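Local coordinates for A1 protein (Enterobacteria phage Qbeta, PDB 3RLK) that is the minor read-through form of the phage coat protein, represented here by its extension domain, and probably serves as a virion component needed for infection, at residues F32-L37 against V56-R61; W50-A55 against I117-K122; N128-I133 against L144-A149. All blocks are in the same frame, centred on the assembly; numbering follows the deposited sequence.

Interaction 1: residues F32-L37 against V56-R61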
loop_
_atom_site.group_PDB
_atom_site.type_symbol
_atom_site.label_atom_id
_atom_site.label_comp_id
_atom_site.label_asym_id
_atom_site.label_seq_id
_atom_site.Cartn_x
_atom_site.Cartn_y
_atom_site.Cartn_z
ATOM N N PHE A 32 -11.892 0.436 2.731
ATOM C CA PHE A 32 -12.214 1.151 1.514
ATOM C C PHE A 32 -12.688 0.168 0.485
ATOM O O PHE A 32 -12.488 -1.055 0.656
ATOM C CB PHE A 32 -10.982 1.891 0.989
ATOM C CG PHE A 32 -10.483 2.936 1.945
ATOM C CD1 PHE A 32 -11.135 4.151 2.068
ATOM C CD2 PHE A 32 -9.382 2.666 2.772
ATOM C CE1 PHE A 32 -10.725 5.111 3.016
ATOM C CE2 PHE A 32 -8.969 3.586 3.724
ATOM C CZ PHE A 32 -9.633 4.848 3.821
ATOM N N ALA A 33 -13.385 0.695 -0.529
ATOM C CA ALA A 33 -13.879 -0.137 -1.599
ATOM C C ALA A 33 -12.712 -0.885 -2.233
ATOM O O ALA A 33 -11.565 -0.361 -2.437
ATOM C CB ALA A 33 -14.582 0.707 -2.648
ATOM N N ILE A 34 -12.982 -2.135 -2.573
ATOM C CA ILE A 34 -11.997 -2.935 -3.321
ATOM C C ILE A 34 -12.513 -3.399 -4.741
ATOM O O ILE A 34 -13.720 -3.473 -4.912
ATOM C CB ILE A 34 -11.466 -4.074 -2.499
ATOM C CG1 ILE A 34 -12.601 -5.012 -2.081
ATOM C CG2 ILE A 34 -10.672 -3.541 -1.269
ATOM C CD1 ILE A 34 -12.030 -6.465 -1.711
ATOM N N TRP A 35 -11.570 -3.695 -5.682
ATOM C CA TRP A 35 -11.903 -3.715 -7.115
ATOM C C TRP A 35 -11.133 -4.797 -7.788
ATOM O O TRP A 35 -10.100 -5.218 -7.270
ATOM C CB TRP A 35 -11.460 -2.409 -7.769
ATOM C CG TRP A 35 -12.069 -1.230 -7.075
ATOM C CD1 TRP A 35 -11.580 -0.598 -5.930
ATOM C CD2 TRP A 35 -13.296 -0.575 -7.424
ATOM N NE1 TRP A 35 -12.434 0.431 -5.588
ATOM C CE2 TRP A 35 -13.476 0.469 -6.495
ATOM C CE3 TRP A 35 -14.244 -0.734 -8.492
ATOM C CZ2 TRP A 35 -14.559 1.354 -6.575
ATOM C CZ3 TRP A 35 -15.327 0.161 -8.561
ATOM C CH2 TRP A 35 -15.492 1.157 -7.595
ATOM N N SER A 36 -11.645 -5.198 -8.971
ATOM C CA SER A 36 -10.905 -6.089 -9.898
ATOM C C SER A 36 -10.623 -5.225 -11.134
ATOM O O SER A 36 -11.559 -4.586 -11.683
ATOM C CB SER A 36 -11.752 -7.329 -10.259
ATOM O OG SER A 36 -11.104 -8.143 -11.221
ATOM N N LEU A 37 -9.357 -5.152 -11.560
ATOM C CA LEU A 37 -8.958 -4.469 -12.754
ATOM C C LEU A 37 -8.346 -5.486 -13.765
ATOM O O LEU A 37 -7.190 -5.802 -13.666
ATOM C CB LEU A 37 -7.926 -3.377 -12.392
ATOM C CG LEU A 37 -8.513 -2.024 -12.006
ATOM C CD1 LEU A 37 -9.169 -2.084 -10.630
ATOM C CD2 LEU A 37 -7.286 -1.010 -12.046
ATOM N N VAL A 56 -13.871 -3.035 -11.714
ATOM C CA VAL A 56 -15.112 -3.698 -11.286
ATOM C C VAL A 56 -15.156 -3.893 -9.765
ATOM O O VAL A 56 -14.240 -4.481 -9.201
ATOM C CB VAL A 56 -15.322 -5.039 -12.059
ATOM C CG1 VAL A 56 -16.543 -5.861 -11.500
ATOM C CG2 VAL A 56 -15.421 -4.741 -13.627
ATOM N N GLU A 57 -16.205 -3.398 -9.099
ATOM C CA GLU A 57 -16.276 -3.512 -7.590
ATOM C C GLU A 57 -16.467 -4.961 -7.077
ATOM O O GLU A 57 -17.211 -5.768 -7.663
ATOM C CB GLU A 57 -17.331 -2.507 -7.084
ATOM C CG GLU A 57 -17.240 -2.130 -5.637
ATOM C CD GLU A 57 -18.479 -1.224 -5.230
ATOM O OE1 GLU A 57 -19.199 -0.714 -6.129
ATOM O OE2 GLU A 57 -18.678 -1.049 -4.039
ATOM N N LEU A 58 -15.734 -5.309 -6.026
ATOM C CA LEU A 58 -15.885 -6.573 -5.323
ATOM C C LEU A 58 -16.573 -6.383 -3.976
ATOM O O LEU A 58 -16.574 -5.250 -3.393
ATOM C CB LEU A 58 -14.461 -7.176 -5.079
ATOM C CG LEU A 58 -13.702 -7.314 -6.394
ATOM C CD1 LEU A 58 -12.271 -7.580 -5.942
ATOM C CD2 LEU A 58 -14.262 -8.518 -7.128
ATOM N N GLN A 59 -17.157 -7.456 -3.437
ATOM C CA GLN A 59 -17.688 -7.345 -2.121
ATOM C C GLN A 59 -16.475 -7.219 -1.138
ATOM O O GLN A 59 -15.385 -7.618 -1.464
ATOM C CB GLN A 59 -18.517 -8.623 -1.770
ATOM C CG GLN A 59 -19.852 -8.735 -2.581
ATOM C CD GLN A 59 -20.926 -7.766 -2.024
ATOM O OE1 GLN A 59 -21.098 -7.659 -0.806
ATOM N NE2 GLN A 59 -21.602 -7.080 -2.904
ATOM N N PRO A 60 -16.675 -6.609 0.026
ATOM C CA PRO A 60 -15.589 -6.454 1.002
ATOM C C PRO A 60 -14.876 -7.751 1.411
ATOM O O PRO A 60 -15.483 -8.863 1.466
ATOM C CB PRO A 60 -16.282 -5.802 2.207
ATOM C CG PRO A 60 -17.482 -5.137 1.606
ATOM C CD PRO A 60 -17.940 -5.980 0.454
ATOM N N ARG A 61 -13.609 -7.613 1.798
ATOM C CA ARG A 61 -12.790 -8.794 2.162
ATOM C C ARG A 61 -12.016 -8.447 3.423
ATOM O O ARG A 61 -11.778 -7.269 3.671
ATOM C CB ARG A 61 -11.785 -9.108 1.030
ATOM C CG ARG A 61 -12.431 -9.873 -0.158
ATOM C CD ARG A 61 -11.615 -9.890 -1.412
ATOM N NE ARG A 61 -12.393 -10.529 -2.482
ATOM C CZ ARG A 61 -11.867 -11.229 -3.500
ATOM N NH1 ARG A 61 -10.525 -11.376 -3.616
ATOM N NH2 ARG A 61 -12.686 -11.825 -4.394
HETATM O O HOH W 1 -15.659 -3.181 -1.846
#
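Ser36 and Val56 form an antiparallel hydrogen-bonded pair: Ser36 N donates to Val56 O (2.7 Å), and Val56 N returns a bond to Ser36 O (2.8 Å). Farther along, Leu58 N reaches Ile34 O (2.9 Å) almost straight, at 175°, while a water accepts from Ile34 N and donates to Leu58 O, carrying the link on where the strands spread. Between them Trp35 and Glu57 form a non-hydrogen-bonded pair, and Trp35 CA makes a CA-H...O contact with Val56 O (3.2 Å). The segments belong to strands 34-38 and 52-58, neighbours in the curled mixed sheet of the read-through domain's beta-barrel.

Trp35 and Glu57 share one face of the sheet. CG beside its backbone N (chi1 -56°) brings the CE3-CZ3 side of the Trp35 indole against Glu57; Glu57 CB sits 4.1 Å from the centroid of the six-membered ring in an off-centre CH-pi contact, and Glu57 CG lies over the same ring toward its rim. Phe132 meets this indole edge-to-face.

On the face of Ile34, Ser36, Val56 and Leu58, the apolar contact is Leu58 CB against Ile34 CG1. The Leu58 CD1 methyl lies against the Trp35 backbone at its O (3.5 Å). Ile34 CD1 touches the Arg61 chain at CD (3.5 Å), crossing it near a right angle; the guanidinium end is held by Ile138 O through NH1.

Interaction 2: residues W50-A55 against I117-K122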
loop_
_atom_site.group_PDB
_atom_site.type_symbol
_atom_site.label_atom_id
_atom_site.label_comp_id
_atom_site.label_asym_id
_atom_site.label_seq_id
_atom_site.Cartn_x
_atom_site.Cartn_y
_atom_site.Cartn_z
ATOM N N TRP A 50 1.200 1.888 -20.152
ATOM C CA TRP A 50 0.389 0.928 -19.346
ATOM C C TRP A 50 -1.068 1.007 -19.820
ATOM O O TRP A 50 -1.491 2.060 -20.244
ATOM C CB TRP A 50 0.507 1.212 -17.828
ATOM C CG TRP A 50 0.194 2.614 -17.395
ATOM C CD1 TRP A 50 -1.020 3.113 -17.098
ATOM C CD2 TRP A 50 1.130 3.666 -17.192
ATOM N NE1 TRP A 50 -0.922 4.413 -16.737
ATOM C CE2 TRP A 50 0.393 4.790 -16.782
ATOM C CE3 TRP A 50 2.533 3.765 -17.310
ATOM C CZ2 TRP A 50 0.998 6.026 -16.492
ATOM C CZ3 TRP A 50 3.139 5.009 -17.059
ATOM C CH2 TRP A 50 2.368 6.114 -16.656
ATOM N N PRO A 51 -1.837 -0.104 -19.708
ATOM C CA PRO A 51 -3.211 0.024 -20.130
ATOM C C PRO A 51 -3.996 0.856 -19.142
ATOM O O PRO A 51 -3.556 1.088 -17.997
ATOM C CB PRO A 51 -3.744 -1.408 -20.085
ATOM C CG PRO A 51 -2.592 -2.339 -19.736
ATOM C CD PRO A 51 -1.475 -1.459 -19.232
ATOM N N ILE A 52 -5.211 1.210 -19.498
ATOM C CA ILE A 52 -6.178 1.627 -18.463
ATOM C C ILE A 52 -7.188 0.514 -18.434
ATOM O O ILE A 52 -7.692 0.076 -19.497
ATOM C CB ILE A 52 -6.839 3.016 -18.732
ATOM C CG1 ILE A 52 -5.742 4.087 -18.791
ATOM C CG2 ILE A 52 -7.881 3.337 -17.680
ATOM C CD1 ILE A 52 -6.211 5.494 -19.112
ATOM N N TYR A 53 -7.514 0.100 -17.231
ATOM C CA TYR A 53 -8.521 -0.939 -17.019
ATOM C C TYR A 53 -9.871 -0.336 -16.629
ATOM O O TYR A 53 -10.005 0.812 -16.152
ATOM C CB TYR A 53 -8.071 -1.906 -15.913
ATOM C CG TYR A 53 -6.816 -2.670 -16.278
ATOM C CD1 TYR A 53 -6.893 -3.940 -16.824
ATOM C CD2 TYR A 53 -5.533 -2.122 -16.033
ATOM C CE1 TYR A 53 -5.728 -4.658 -17.180
ATOM C CE2 TYR A 53 -4.378 -2.822 -16.369
ATOM C CZ TYR A 53 -4.492 -4.098 -16.938
ATOM O OH TYR A 53 -3.355 -4.809 -17.286
ATOM N N ASN A 54 -10.882 -1.147 -16.841
ATOM C CA ASN A 54 -12.175 -0.880 -16.273
ATOM C C ASN A 54 -12.165 -1.484 -14.887
ATOM O O ASN A 54 -11.932 -2.698 -14.736
ATOM C CB ASN A 54 -13.223 -1.588 -17.124
ATOM C CG ASN A 54 -13.590 -0.817 -18.403
ATOM O OD1 ASN A 54 -13.738 0.400 -18.402
ATOM N ND2 ASN A 54 -13.787 -1.539 -19.477
ATOM N N ALA A 55 -12.425 -0.669 -13.861
ATOM C CA ALA A 55 -12.538 -1.162 -12.505
ATOM C C ALA A 55 -13.868 -1.778 -12.178
ATOM O O ALA A 55 -14.887 -1.110 -12.354
ATOM C CB ALA A 55 -12.154 -0.025 -11.454
ATOM N N ILE A 117 0.682 -1.442 -9.406
ATOM C CA ILE A 117 -0.295 -0.360 -9.345
ATOM C C ILE A 117 -0.967 -0.372 -10.738
ATOM O O ILE A 117 -0.264 -0.472 -11.727
ATOM C CB ILE A 117 0.420 0.965 -9.134
ATOM C CG1 ILE A 117 1.444 0.856 -7.976
ATOM C CG2 ILE A 117 -0.605 2.105 -8.971
ATOM C CD1 ILE A 117 2.405 2.068 -7.951
ATOM N N ARG A 118 -2.290 -0.364 -10.809
ATOM C CA ARG A 118 -2.981 -0.335 -12.145
ATOM C C ARG A 118 -3.806 0.903 -12.245
ATOM O O ARG A 118 -4.430 1.329 -11.256
ATOM C CB ARG A 118 -3.848 -1.594 -12.383
ATOM C CG ARG A 118 -2.972 -2.805 -12.702
ATOM C CD ARG A 118 -3.789 -4.043 -13.102
ATOM N NE ARG A 118 -2.879 -5.094 -13.544
ATOM C CZ ARG A 118 -3.239 -6.293 -14.017
ATOM N NH1 ARG A 118 -4.505 -6.597 -14.203
ATOM N NH2 ARG A 118 -2.275 -7.188 -14.331
ATOM N N GLU A 119 -3.866 1.507 -13.438
ATOM C CA GLU A 119 -4.786 2.653 -13.609
ATOM C C GLU A 119 -6.162 2.154 -14.044
ATOM O O GLU A 119 -6.244 1.310 -14.963
ATOM C CB GLU A 119 -4.220 3.553 -14.714
ATOM C CG GLU A 119 -4.882 4.930 -14.748
ATOM C CD GLU A 119 -3.931 5.979 -15.271
ATOM O OE1 GLU A 119 -3.171 5.663 -16.209
ATOM O OE2 GLU A 119 -3.934 7.089 -14.721
ATOM N N GLY A 120 -7.239 2.660 -13.449
ATOM C CA GLY A 120 -8.545 2.125 -13.914
ATOM C C GLY A 120 -9.652 3.174 -13.887
ATOM O O GLY A 120 -9.620 4.165 -13.119
ATOM N N LYS A 121 -10.645 2.896 -14.723
ATOM C CA LYS A 121 -11.776 3.765 -14.900
ATOM C C LYS A 121 -12.967 3.235 -14.046
ATOM O O LYS A 121 -13.403 2.138 -14.240
ATOM C CB LYS A 121 -12.190 3.850 -16.372
ATOM C CG LYS A 121 -13.370 4.894 -16.532
ATOM C CD LYS A 121 -13.958 4.851 -17.908
ATOM C CE LYS A 121 -15.109 5.865 -18.033
ATOM N NZ LYS A 121 -14.645 7.332 -17.904
ATOM N N LYS A 122 -13.437 4.027 -13.092
ATOM C CA LYS A 122 -14.589 3.602 -12.262
ATOM C C LYS A 122 -15.945 3.737 -12.944
ATOM O O LYS A 122 -16.116 4.541 -13.875
ATOM C CB LYS A 122 -14.618 4.405 -10.969
ATOM C CG LYS A 122 -13.321 4.250 -10.167
ATOM C CD LYS A 122 -13.528 4.048 -8.655
ATOM C CE LYS A 122 -13.764 5.330 -7.922
ATOM N NZ LYS A 122 -12.842 5.389 -6.731
HETATM O O HOH W 2 -2.683 0.004 -15.379
HETATM O O HOH W 3 -15.573 0.999 -15.797
#
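Tyr53 straddles Gly120 in parallel pairing, its N donating to Glu119 O (2.9 Å) and its O accepting from Lys121 N (2.6 Å), although the short strands 52-55 and 117-121 diverge by 55°. This is the one parallel junction in the mixed, curled sheet of the beta-barrel domain, whose other neighbouring strands run antiparallel. Gly120 CA approaches Tyr53 O closely in a CA-H...O contact, and where the strands part, a water bridges Pro51 O to Glu119 N.

Arg118 lays its guanidinium flat on Tyr53, the planes 4° apart and the centres 4.6 Å. The overlap is displaced: the phenol oxygen sits over the middle of the guanidinium, while Arg118 CD covers the ring, 3.5 Å from Tyr53 CE2. An extended chain from CG to NE spans this length, and Leu37 O and Glu38 OE1 both bind NH1, fixing the outer end of the stack.

Trp50 points its indole N-H at Glu119 OE1 (NE1 to OE1 2.6 Å); OE1 lies in the indole plane, whereas NE1 approaches from above the carboxylate plane. The other oxygen, OE2, makes a salt bridge with Arg131, so the carboxylate is gripped from both oxygens. Ile52 CG2 packs on Gly120 CA. At the far end Ala55 N bonds Lys121 O (3.0 Å), and a water donates to both Lys121 O and Asn54 OD1, while Asn54 ND2 hydrogen-bonds Glu39 OE1.

Interaction 3: residues N128-I133 against L144-A149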
loop_
_atom_site.group_PDB
_atom_site.type_symbol
_atom_site.label_atom_id
_atom_site.label_comp_id
_atom_site.label_asym_id
_atom_site.label_seq_id
_atom_site.Cartn_x
_atom_site.Cartn_y
_atom_site.Cartn_z
ATOM N N ASN A 128 -14.532 8.314 -13.093
ATOM C CA ASN A 128 -13.205 8.756 -12.668
ATOM C C ASN A 128 -12.081 7.763 -12.968
ATOM O O ASN A 128 -12.227 6.567 -12.710
ATOM C CB ASN A 128 -13.213 9.061 -11.175
ATOM C CG ASN A 128 -14.135 10.196 -10.816
ATOM O OD1 ASN A 128 -14.248 11.162 -11.557
ATOM N ND2 ASN A 128 -14.800 10.079 -9.671
ATOM N N ILE A 129 -10.958 8.251 -13.485
ATOM C CA ILE A 129 -9.826 7.388 -13.742
ATOM C C ILE A 129 -8.836 7.556 -12.585
ATOM O O ILE A 129 -8.383 8.668 -12.326
ATOM C CB ILE A 129 -9.205 7.619 -15.144
ATOM C CG1 ILE A 129 -10.201 7.151 -16.261
ATOM C CG2 ILE A 129 -7.892 6.866 -15.258
ATOM C CD1 ILE A 129 -9.789 7.536 -17.721
ATOM N N GLU A 130 -8.555 6.464 -11.880
ATOM C CA GLU A 130 -7.763 6.549 -10.626
ATOM C C GLU A 130 -6.638 5.558 -10.663
ATOM O O GLU A 130 -6.566 4.717 -11.591
ATOM C CB GLU A 130 -8.689 6.337 -9.416
ATOM C CG GLU A 130 -9.608 7.560 -9.236
ATOM C CD GLU A 130 -10.604 7.462 -8.081
ATOM O OE1 GLU A 130 -10.589 6.403 -7.403
ATOM O OE2 GLU A 130 -11.360 8.496 -7.865
ATOM N N ARG A 131 -5.694 5.677 -9.730
ATOM C CA ARG A 131 -4.646 4.646 -9.602
ATOM C C ARG A 131 -4.906 3.742 -8.409
ATOM O O ARG A 131 -5.286 4.252 -7.281
ATOM C CB ARG A 131 -3.242 5.279 -9.583
ATOM C CG ARG A 131 -2.836 5.572 -11.030
ATOM C CD ARG A 131 -2.274 6.849 -11.200
ATOM N NE ARG A 131 -2.163 7.256 -12.636
ATOM C CZ ARG A 131 -1.182 8.008 -13.096
ATOM N NH1 ARG A 131 -0.210 8.380 -12.262
ATOM N NH2 ARG A 131 -1.165 8.382 -14.384
ATOM N N PHE A 132 -4.745 2.418 -8.637
ATOM C CA PHE A 132 -5.202 1.397 -7.707
ATOM C C PHE A 132 -4.005 0.545 -7.269
ATOM O O PHE A 132 -3.283 -0.060 -8.114
ATOM C CB PHE A 132 -6.226 0.465 -8.355
ATOM C CG PHE A 132 -7.518 1.104 -8.654
ATOM C CD1 PHE A 132 -8.615 0.861 -7.858
ATOM C CD2 PHE A 132 -7.627 1.960 -9.723
ATOM C CE1 PHE A 132 -9.891 1.462 -8.191
ATOM C CE2 PHE A 132 -8.824 2.561 -10.069
ATOM C CZ PHE A 132 -9.951 2.345 -9.295
ATOM N N ILE A 133 -3.760 0.500 -5.959
ATOM C CA ILE A 133 -2.657 -0.348 -5.470
ATOM C C ILE A 133 -3.134 -1.790 -5.409
ATOM O O ILE A 133 -4.303 -2.054 -5.017
ATOM C CB ILE A 133 -2.184 0.206 -4.067
ATOM C CG1 ILE A 133 -0.883 -0.476 -3.646
ATOM C CG2 ILE A 133 -3.339 0.200 -3.026
ATOM C CD1 ILE A 133 0.308 -0.103 -4.565
ATOM N N LEU A 144 -5.983 4.592 -4.600
ATOM C CA LEU A 144 -5.106 5.515 -3.864
ATOM C C LEU A 144 -5.833 6.876 -3.563
ATOM O O LEU A 144 -5.598 7.552 -2.523
ATOM C CB LEU A 144 -3.778 5.693 -4.660
ATOM C CG LEU A 144 -2.981 4.368 -4.598
ATOM C CD1 LEU A 144 -1.912 4.407 -5.734
ATOM C CD2 LEU A 144 -2.358 4.190 -3.155
ATOM N N SER A 145 -6.803 7.181 -4.438
ATOM C CA SER A 145 -7.647 8.358 -4.305
ATOM C C SER A 145 -8.505 8.220 -3.072
ATOM O O SER A 145 -8.553 9.157 -2.286
ATOM C CB SER A 145 -8.540 8.624 -5.535
ATOM O OG SER A 145 -7.722 9.080 -6.631
ATOM N N ASP A 146 -9.092 7.043 -2.858
ATOM C CA ASP A 146 -9.925 6.783 -1.707
ATOM C C ASP A 146 -9.099 6.776 -0.390
ATOM O O ASP A 146 -9.455 7.442 0.568
ATOM C CB ASP A 146 -10.653 5.423 -1.822
ATOM C CG ASP A 146 -11.699 5.353 -2.925
ATOM O OD1 ASP A 146 -11.892 6.362 -3.639
ATOM O OD2 ASP A 146 -12.367 4.273 -3.064
ATOM N N ILE A 147 -7.994 6.020 -0.367
ATOM C CA ILE A 147 -7.131 5.902 0.839
ATOM C C ILE A 147 -6.659 7.308 1.326
ATOM O O ILE A 147 -6.605 7.567 2.519
ATOM C CB ILE A 147 -5.900 4.983 0.509
ATOM C CG1 ILE A 147 -6.432 3.573 0.164
ATOM C CG2 ILE A 147 -4.830 5.046 1.646
ATOM C CD1 ILE A 147 -5.354 2.633 -0.437
ATOM N N ALA A 148 -6.236 8.166 0.415
ATOM C CA ALA A 148 -5.659 9.439 0.735
ATOM C C ALA A 148 -6.620 10.662 0.705
ATOM O O ALA A 148 -6.168 11.815 0.746
ATOM C CB ALA A 148 -4.390 9.690 -0.154
ATOM N N ALA A 149 -7.919 10.420 0.661
ATOM C CA ALA A 149 -8.934 11.505 0.591
ATOM C C ALA A 149 -8.962 12.303 1.876
ATOM O O ALA A 149 -8.615 11.844 2.939
ATOM C CB ALA A 149 -10.322 10.951 0.342
HETATM O O HOH W 4 -5.412 7.794 -7.950
#
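Arg131 and Leu144 are joined where strand 129-135 meets the start of helix 144-147: Leu144 N donates to Arg131 O (2.8 Å). The hairpin of strands 129-135 and 140-143 also pairs Ile133 with Cys142, so this bond carries the antiparallel register on into the first residue of the helix. There the chain turns away from the strand into a single helical turn, closed by Ala148 N to Leu144 O (3.1 Å), and a water accepts from Arg131 N and hydrogen-bonds Ser145 OG.

Leu144 folds its side chain back over the strand. CB lies 3.3 Å from Arg131 O, CD1 touches Arg131 CB, and CD2 rests on Ile133 CB and CG2. Ile133, its CG1 anti to the backbone N (chi1 -170°), turns CG2 toward the helix, where it meets Ile147 CD1 at 4.1 Å; the two side chains cross near a right angle. Val186 and Ile183 of strand 183-188 continue this apolar patch beyond Ile147 and Ile133.

Glu130 extends alongside the helix start, and its CD packs on Ser145 CB (3.5 Å). Its OE1 comes within 4.0 Å of Asp146 OD1, the carboxylate planes almost perpendicular. Two partners grip OE1, Lys122 NZ in a salt bridge and Ser143 OG in a hydrogen bond, and the same lysine reaches Asp146 in a long, weak ion pair. The proximity of two acids is thus probably offset mainly on the Glu130 side, where the lysine and the serine hydroxyl would favour an ionised carboxylate; for Asp146 the same lysine would help less, across its longer separation.

From the N terminus, strand 34-38 comes first, and interaction 1 closes the loop back to it from strand 52-58. Interaction 2 opens on that same strand at 50-55, before 56-61 has completed interaction 1, so the two cross; it closes only when the chain returns at 117-122 after passing through helices 101-104 and 107-112. Interaction 3 follows in series, a local closure of the 129-135/140-143 hairpin by the short helix after it. Together they run across one curled sheet, from 34-38 through 52-58 and 117-121 to 129-135, while strand 140-143 pairs back with 34-38. Phe132 packs against both Trp35 and Leu37, bringing interactions 1 and 3 together.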